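Local coordinates for protein CalG4 (Micromonospora echinospora, PDB 3IA7) that is a two-domain protein of the GT-B fold class, each domain built round a parallel beta sheet flanked by helices, at residues G23-L28 against A50-V55; F9-V12 against H17-P20; A298-T303 against E361-D366. One frame throughout, in Å; residues are numbered along the deposited sequence.

Contact 1. Residues G23-L28 against A50-V55; sequences GLVSEL and AGAEVV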
loop_
_atom_site.group_PDB
_atom_site.type_symbol
_atom_site.label_atom_id
_atom_site.label_comp_id
_atom_site.label_asym_id
_atom_site.label_seq_id
_atom_site.Cartn_x
_atom_site.Cartn_y
_atom_site.Cartn_z
ATOM N N GLY A 23 7.882 -4.177 -0.901
ATOM C CA GLY A 23 6.918 -5.074 -1.583
ATOM C C GLY A 23 7.557 -6.425 -1.950
ATOM O O GLY A 23 6.960 -7.468 -1.721
ATOM N N LEU A 24 8.763 -6.382 -2.539
ATOM C CA LEU A 24 9.519 -7.598 -2.862
ATOM C C LEU A 24 9.887 -8.404 -1.621
ATOM O O LEU A 24 9.770 -9.623 -1.625
ATOM C CB LEU A 24 10.767 -7.278 -3.674
ATOM C CG LEU A 24 11.649 -8.458 -4.073
ATOM C CD1 LEU A 24 10.867 -9.591 -4.858
ATOM C CD2 LEU A 24 12.848 -7.880 -4.896
ATOM N N VAL A 25 10.383 -7.724 -0.588
ATOM C CA VAL A 25 10.677 -8.376 0.687
ATOM C C VAL A 25 9.472 -9.196 1.166
ATOM O O VAL A 25 9.609 -10.369 1.511
ATOM C CB VAL A 25 11.087 -7.338 1.781
ATOM C CG1 VAL A 25 11.053 -7.973 3.156
ATOM C CG2 VAL A 25 12.491 -6.764 1.482
ATOM N N SER A 26 8.308 -8.544 1.259
ATOM C CA SER A 26 7.113 -9.187 1.770
ATOM C C SER A 26 6.660 -10.360 0.944
ATOM O O SER A 26 6.320 -11.420 1.493
ATOM C CB SER A 26 5.983 -8.144 1.858
ATOM O OG SER A 26 6.399 -7.199 2.836
ATOM N N GLU A 27 6.711 -10.191 -0.381
ATOM C CA GLU A 27 6.281 -11.244 -1.284
ATOM C C GLU A 27 7.201 -12.470 -1.183
ATOM O O GLU A 27 6.735 -13.646 -1.125
ATOM C CB GLU A 27 6.211 -10.711 -2.731
ATOM C CG GLU A 27 5.545 -11.777 -3.727
ATOM C CD GLU A 27 4.172 -12.353 -3.305
ATOM O OE1 GLU A 27 3.321 -11.644 -2.750
ATOM O OE2 GLU A 27 3.945 -13.570 -3.538
ATOM N N LEU A 28 8.509 -12.227 -1.064
ATOM C CA LEU A 28 9.461 -13.357 -0.808
ATOM C C LEU A 28 9.252 -14.071 0.546
ATOM O O LEU A 28 9.278 -15.328 0.633
ATOM C CB LEU A 28 10.916 -12.864 -0.899
ATOM C CG LEU A 28 11.275 -12.532 -2.390
ATOM C CD1 LEU A 28 12.652 -11.831 -2.416
ATOM C CD2 LEU A 28 11.287 -13.839 -3.337
ATOM N N ALA A 50 7.777 -5.562 7.324
ATOM C CA ALA A 50 7.725 -6.148 5.976
ATOM C C ALA A 50 8.047 -7.671 5.959
ATOM O O ALA A 50 7.821 -8.368 4.955
ATOM C CB ALA A 50 8.703 -5.384 5.045
ATOM N N GLY A 51 8.565 -8.191 7.060
ATOM C CA GLY A 51 8.843 -9.632 7.165
ATOM C C GLY A 51 10.337 -9.995 7.216
ATOM O O GLY A 51 10.666 -11.166 7.223
ATOM N N ALA A 52 11.233 -9.007 7.300
ATOM C CA ALA A 52 12.665 -9.310 7.366
ATOM C C ALA A 52 13.263 -9.204 8.754
ATOM O O ALA A 52 12.821 -8.362 9.572
ATOM C CB ALA A 52 13.438 -8.466 6.410
ATOM N N GLU A 53 14.307 -10.015 8.994
ATOM C CA GLU A 53 15.204 -9.847 10.140
ATOM C C GLU A 53 16.188 -8.748 9.789
ATOM O O GLU A 53 16.630 -8.708 8.648
ATOM C CB GLU A 53 16.057 -11.117 10.339
ATOM C CG GLU A 53 15.327 -12.344 10.800
ATOM C CD GLU A 53 16.275 -13.538 10.894
ATOM O OE1 GLU A 53 15.953 -14.606 10.322
ATOM O OE2 GLU A 53 17.364 -13.370 11.496
ATOM N N VAL A 54 16.614 -7.944 10.762
ATOM C CA VAL A 54 17.449 -6.758 10.471
ATOM C C VAL A 54 18.903 -6.987 10.950
ATOM O O VAL A 54 19.132 -7.520 12.045
ATOM C CB VAL A 54 16.829 -5.493 11.087
ATOM C CG1 VAL A 54 17.835 -4.269 11.177
ATOM C CG2 VAL A 54 15.586 -5.061 10.288
ATOM N N VAL A 55 19.843 -6.574 10.113
ATOM C CA VAL A 55 21.248 -6.425 10.461
ATOM C C VAL A 55 21.486 -4.912 10.418
ATOM O O VAL A 55 21.357 -4.271 9.346
ATOM C CB VAL A 55 22.163 -7.121 9.427
ATOM C CG1 VAL A 55 23.670 -6.641 9.619
ATOM C CG2 VAL A 55 22.041 -8.659 9.562
#
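Ser-26 reaches across to Ala-50 with its hydroxyl, and OG gives a hydrogen bond of 2.8 Å to the carbonyl oxygen Ala-50 O. The approach is well aimed: OG lies in the carbonyl plane, on a lone pair, with a C=O...OG angle of 118°. The serine torsion sets this up, because OG sits beside its own backbone N and anti to the carbonyl carbon (chi1 -65°). From that position OG also makes a weak hydrogen bond to Leu-22 O, one turn back. The main chain joins in with a CA-H...O contact, Ser-26 CA lying 3.4 Å from Ala-50 O.

Val-25, one residue earlier on the helix, points its CB at 50-55 and touches with a single branch. CG1, turned anti to the backbone N (chi1 166°), comes alongside the two alanine methyls, 4.0 Å from Ala-50 CB and 4.1 Å from Ala-52 CB, and also lies 3.7 Å from Ala-50 O. Its other branch, CG2, turns toward Phe-9 of strand 6-10. Ala-50 CB meets both neighbours, Ser-26 OG at 3.7 Å and the valine methyl. Tyr-37 of strand 34-39 meets both Val-25 and Ala-52, and Val-47 packs on Ala-52, so the apolar half of the contact runs on into the protein interior.

Between the two alanines, Gly-51 leaves the helical conformation with positive phi and completes a Schellman motif at the end of helix 41-49. The chain then passes into strand 53-56 at the edge of the sheet. Helix 15-30 packing against the turn from the second helix into the third strand is an arrangement of Rossmann-like alternating beta-alpha folds.

Contact 2. Residues F9-V12 against H17-P20; sequences FANV and HVYP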
loop_
_atom_site.group_PDB
_atom_site.type_symbol
_atom_site.label_atom_id
_atom_site.label_comp_id
_atom_site.label_asym_id
_atom_site.label_seq_id
_atom_site.Cartn_x
_atom_site.Cartn_y
_atom_site.Cartn_z
ATOM N N PHE A 9 19.132 -8.844 1.794
ATOM C CA PHE A 9 19.004 -7.548 1.109
ATOM C C PHE A 9 20.006 -6.573 1.708
ATOM O O PHE A 9 20.059 -6.357 2.910
ATOM C CB PHE A 9 17.602 -6.963 1.304
ATOM C CG PHE A 9 16.560 -7.546 0.428
ATOM C CD1 PHE A 9 16.189 -8.892 0.536
ATOM C CD2 PHE A 9 15.884 -6.737 -0.481
ATOM C CE1 PHE A 9 15.179 -9.435 -0.289
ATOM C CE2 PHE A 9 14.860 -7.263 -1.304
ATOM C CZ PHE A 9 14.521 -8.636 -1.211
ATOM N N ALA A 10 20.809 -5.981 0.863
ATOM C CA ALA A 10 21.707 -4.877 1.285
ATOM C C ALA A 10 21.177 -3.568 0.706
ATOM O O ALA A 10 21.090 -3.423 -0.552
ATOM C CB ALA A 10 23.149 -5.147 0.795
ATOM N N ASN A 11 20.849 -2.601 1.573
ATOM C CA ASN A 11 20.318 -1.338 1.115
ATOM C C ASN A 11 20.864 -0.179 1.950
ATOM O O ASN A 11 21.329 -0.372 3.093
ATOM C CB ASN A 11 18.771 -1.308 1.169
ATOM C CG ASN A 11 18.148 -0.374 0.083
ATOM O OD1 ASN A 11 18.808 0.487 -0.518
ATOM N ND2 ASN A 11 16.898 -0.621 -0.223
ATOM N N VAL A 12 20.851 1.003 1.354
ATOM C CA VAL A 12 21.242 2.214 2.059
ATOM C C VAL A 12 19.998 2.726 2.837
ATOM O O VAL A 12 18.873 2.319 2.566
ATOM C CB VAL A 12 21.836 3.285 1.096
ATOM C CG1 VAL A 12 20.799 3.705 0.097
ATOM C CG2 VAL A 12 22.318 4.539 1.878
ATOM N N HIS A 17 15.103 4.626 -1.216
ATOM C CA HIS A 17 15.825 3.391 -1.493
ATOM C C HIS A 17 15.128 2.233 -0.808
ATOM O O HIS A 17 14.981 1.162 -1.403
ATOM C CB HIS A 17 17.267 3.500 -0.993
ATOM C CG HIS A 17 18.088 4.444 -1.816
ATOM N ND1 HIS A 17 18.775 4.037 -2.938
ATOM C CD2 HIS A 17 18.258 5.784 -1.733
ATOM C CE1 HIS A 17 19.362 5.085 -3.499
ATOM N NE2 HIS A 17 19.082 6.152 -2.773
ATOM N N VAL A 18 14.618 2.473 0.396
ATOM C CA VAL A 18 14.041 1.374 1.165
ATOM C C VAL A 18 12.639 1.003 0.648
ATOM O O VAL A 18 12.346 -0.179 0.413
ATOM C CB VAL A 18 14.100 1.695 2.701
ATOM C CG1 VAL A 18 13.249 0.758 3.534
ATOM C CG2 VAL A 18 15.562 1.649 3.198
ATOM N N TYR A 19 11.792 2.005 0.458
ATOM C CA TYR A 19 10.352 1.747 0.239
ATOM C C TYR A 19 10.032 0.875 -0.989
ATOM O O TYR A 19 9.316 -0.116 -0.835
ATOM C CB TYR A 19 9.497 3.027 0.314
ATOM C CG TYR A 19 8.061 2.793 -0.180
ATOM C CD1 TYR A 19 7.055 2.345 0.701
ATOM C CD2 TYR A 19 7.711 3.002 -1.541
ATOM C CE1 TYR A 19 5.726 2.117 0.253
ATOM C CE2 TYR A 19 6.380 2.783 -1.997
ATOM C CZ TYR A 19 5.403 2.340 -1.095
ATOM O OH TYR A 19 4.103 2.109 -1.544
ATOM N N PRO A 20 10.605 1.186 -2.164
ATOM C CA PRO A 20 10.297 0.364 -3.333
ATOM C C PRO A 20 10.663 -1.147 -3.172
ATOM O O PRO A 20 9.977 -1.980 -3.720
ATOM C CB PRO A 20 11.133 1.014 -4.441
ATOM C CG PRO A 20 11.357 2.424 -3.977
ATOM C CD PRO A 20 11.545 2.277 -2.502
#
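His-17 meets Asn-11 at its root and Val-12 with its ring. Its CB starts beside the amide, 3.4 Å from Asn-11 OD1, and the ring beyond it stands almost perpendicular to that amide, the planes 86° apart. CG comes next, 3.4 Å from Val-12 CG1. This methyl lies over one ring face, 3.6 Å from the centroid and 21° off the normal, a CH-pi contact displaced toward the CG side; it reaches there because Val-12 places CG1 between its own backbone N and carbonyl carbon (chi1 62°). Further out, CD2, CE1 and NE2 all lie within 4.1 Å of Val-12 CG1, and ND1 hydrogen-bonds Asp-109 OD2, at the end of strand 105-109. All this happens at the strand-to-helix connection of the beta-alpha-beta unit 6-10, 15-30, 34-39 in the Rossmann-like N-terminal domain. Back on the main chain, His-17 O takes a hydrogen bond of 2.9 Å from Asn-11 ND2, which approaches from above the carbonyl plane. The same ND2 also bonds Tyr-37 OH, while Asn-11 OD1 receives the adjacent Val-12 N at 2.8 Å in a bent bond. Val-18 CG2 adds a 3.4 Å touch on Val-12 O.

Contact 3. Residues A298-T303 against E361-D366; sequences ARACLT and ERLAAD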
loop_
_atom_site.group_PDB
_atom_site.type_symbol
_atom_site.label_atom_id
_atom_site.label_comp_id
_atom_site.label_asym_id
_atom_site.label_seq_id
_atom_site.Cartn_x
_atom_site.Cartn_y
_atom_site.Cartn_z
ATOM N N ALA A 298 -8.396 13.085 -8.744
ATOM C CA ALA A 298 -7.674 14.285 -9.169
ATOM C C ALA A 298 -7.671 14.517 -10.701
ATOM O O ALA A 298 -7.576 13.564 -11.466
ATOM C CB ALA A 298 -6.222 14.270 -8.631
ATOM N N ARG A 299 -7.681 15.778 -11.105
ATOM C CA ARG A 299 -7.519 16.142 -12.527
ATOM C C ARG A 299 -6.062 16.424 -12.826
ATOM O O ARG A 299 -5.652 16.455 -13.987
ATOM C CB ARG A 299 -8.266 17.439 -12.865
ATOM C CG ARG A 299 -9.720 17.493 -12.579
ATOM C CD ARG A 299 -10.648 16.989 -13.691
ATOM N NE ARG A 299 -12.028 16.967 -13.205
ATOM C CZ ARG A 299 -13.042 17.677 -13.703
ATOM N NH1 ARG A 299 -12.864 18.489 -14.742
ATOM N NH2 ARG A 299 -14.253 17.575 -13.162
ATOM N N ALA A 300 -5.293 16.720 -11.780
ATOM C CA ALA A 300 -3.896 17.026 -11.912
ATOM C C ALA A 300 -3.237 16.873 -10.562
ATOM O O ALA A 300 -3.912 16.918 -9.507
ATOM C CB ALA A 300 -3.664 18.510 -12.402
ATOM N N CYS A 301 -1.912 16.806 -10.619
ATOM C CA CYS A 301 -1.089 16.781 -9.398
ATOM C C CYS A 301 0.054 17.758 -9.560
ATOM O O CYS A 301 0.757 17.715 -10.584
ATOM C CB CYS A 301 -0.549 15.343 -9.197
ATOM S SG CYS A 301 0.495 15.179 -7.685
ATOM N N LEU A 302 0.290 18.602 -8.555
ATOM C CA LEU A 302 1.368 19.514 -8.577
ATOM C C LEU A 302 2.383 18.994 -7.576
ATOM O O LEU A 302 2.088 18.923 -6.368
ATOM C CB LEU A 302 0.884 20.923 -8.138
ATOM C CG LEU A 302 1.900 22.048 -7.928
ATOM C CD1 LEU A 302 2.720 22.422 -9.158
ATOM C CD2 LEU A 302 1.133 23.276 -7.427
ATOM N N THR A 303 3.574 18.650 -8.052
ATOM C CA THR A 303 4.504 17.863 -7.235
ATOM C C THR A 303 5.943 18.192 -7.550
ATOM O O THR A 303 6.219 18.846 -8.553
ATOM C CB THR A 303 4.258 16.311 -7.368
ATOM O OG1 THR A 303 5.119 15.618 -6.463
ATOM C CG2 THR A 303 4.565 15.817 -8.761
ATOM N N GLU A 361 -4.351 24.747 -14.963
ATOM C CA GLU A 361 -5.551 24.653 -15.776
ATOM C C GLU A 361 -5.198 24.206 -17.201
ATOM O O GLU A 361 -5.873 23.355 -17.787
ATOM C CB GLU A 361 -6.352 25.949 -15.728
ATOM C CG GLU A 361 -7.188 25.947 -14.427
ATOM C CD GLU A 361 -7.982 27.214 -14.168
ATOM O OE1 GLU A 361 -7.888 28.220 -14.927
ATOM O OE2 GLU A 361 -8.729 27.186 -13.178
ATOM N N ARG A 362 -4.119 24.772 -17.727
ATOM C CA ARG A 362 -3.666 24.460 -19.077
ATOM C C ARG A 362 -3.310 22.965 -19.163
ATOM O O ARG A 362 -3.707 22.274 -20.099
ATOM C CB ARG A 362 -2.457 25.310 -19.398
ATOM C CG ARG A 362 -1.689 24.853 -20.583
ATOM C CD ARG A 362 -0.567 25.814 -20.874
ATOM N NE ARG A 362 -1.064 27.184 -20.984
ATOM C CZ ARG A 362 -1.659 27.676 -22.079
ATOM N NH1 ARG A 362 -1.863 26.899 -23.153
ATOM N NH2 ARG A 362 -2.049 28.942 -22.106
ATOM N N LEU A 363 -2.561 22.490 -18.187
ATOM C CA LEU A 363 -2.093 21.080 -18.158
ATOM C C LEU A 363 -3.308 20.135 -18.049
ATOM O O LEU A 363 -3.436 19.151 -18.808
ATOM C CB LEU A 363 -1.136 20.836 -16.984
ATOM C CG LEU A 363 -0.960 19.290 -17.031
ATOM C CD1 LEU A 363 0.242 18.933 -17.881
ATOM C CD2 LEU A 363 -1.047 18.624 -15.693
ATOM N N ALA A 364 -4.224 20.462 -17.136
ATOM C CA ALA A 364 -5.380 19.607 -16.891
ATOM C C ALA A 364 -6.287 19.571 -18.096
ATOM O O ALA A 364 -6.947 18.580 -18.277
ATOM C CB ALA A 364 -6.160 20.079 -15.666
ATOM N N ALA A 365 -6.319 20.637 -18.933
ATOM C CA ALA A 365 -7.153 20.649 -20.137
ATOM C C ALA A 365 -6.465 20.042 -21.346
ATOM O O ALA A 365 -7.096 19.895 -22.352
ATOM C CB ALA A 365 -7.642 22.089 -20.475
ATOM N N ASP A 366 -5.171 19.702 -21.249
ATOM C CA ASP A 366 -4.409 19.255 -22.426
ATOM C C ASP A 366 -4.737 17.788 -22.736
ATOM O O ASP A 366 -4.248 16.862 -22.034
ATOM C CB ASP A 366 -2.893 19.409 -22.206
ATOM C CG ASP A 366 -2.065 19.162 -23.477
ATOM O OD1 ASP A 366 -2.340 18.235 -24.312
ATOM O OD2 ASP A 366 -1.071 19.902 -23.624
#
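Leu-363, which faces Ala-300 across this contact, offers its carbonyl oxygen to the chain three residues on: Asp-366 N bonds Leu-363 O at 3.0 Å as helix 353-365 winds up. Ala-365 N makes a bond of the same length to Glu-361 O, with a weaker second one to Arg-362 O. Asp-366 itself is the N-cap of the next helix, its OD1 bonding Val-369 N and, weakly, Ala-368 N.

What meets the strand is hydrocarbon. Leu-363 holds CG anti to its backbone N (chi1 172°), which carries the branched end off the helix toward the sheet, and there CD2 comes within 4.2 Å of Ala-300 CB. The methyl of Ala-364 sits beside it, with its CB 4.4 Å from Ala-300 CB. Ala-300 therefore receives two neighbours of the same helical turn on its one methyl. Ala-364 CB also rests near the main chain at the corner of the strand, 4.0 Å from Arg-299 O. The side chain of Arg-299 grazes Ala-364 only at its root, where the two CB atoms lie 4.4 Å apart; its guanidinium end leads away from the helix.

Ala-300 also touches Leu-234 of the adjacent strand 233-237, and Leu-363 continues onto Val-321 and Pro-319. Helix 353-365 thus packs on one face of the parallel sheet of the C-terminal, Rossmann-like GT-B domain, while Glu-361 OE2 ties it to the Trp-261 indole by a hydrogen bond. No hydrogen bond crosses between 298-303 and 361-366. With the helix backbone bonded within itself, the strand's bonded to its sheet neighbours, and alanine methyls and one leucine branch at the interface, the two are held here by apolar contact, without directional bonds between them.

In the fold
Contact 2 comes first along the chain, then contact 1, then contact 3. The first two have centres 10 Å apart, share helix 15-30, reach the same parallel sheet and meet directly: Phe-9 of contact 2 packs on Leu-24 and Leu-28 of contact 1. Contact 3 belongs to the second parallel sheet, its centre about 36 Å from that of contact 1 and about 32 Å from that of contact 2, with no touch to either. The two sheets mark the two Rossmann-like halves of a GT-B architecture. Helix 385-400, last in the chain, returns to pack on Leu-24 and Leu-28 of helix 15-30, so the chain's end lies against the N-terminal half.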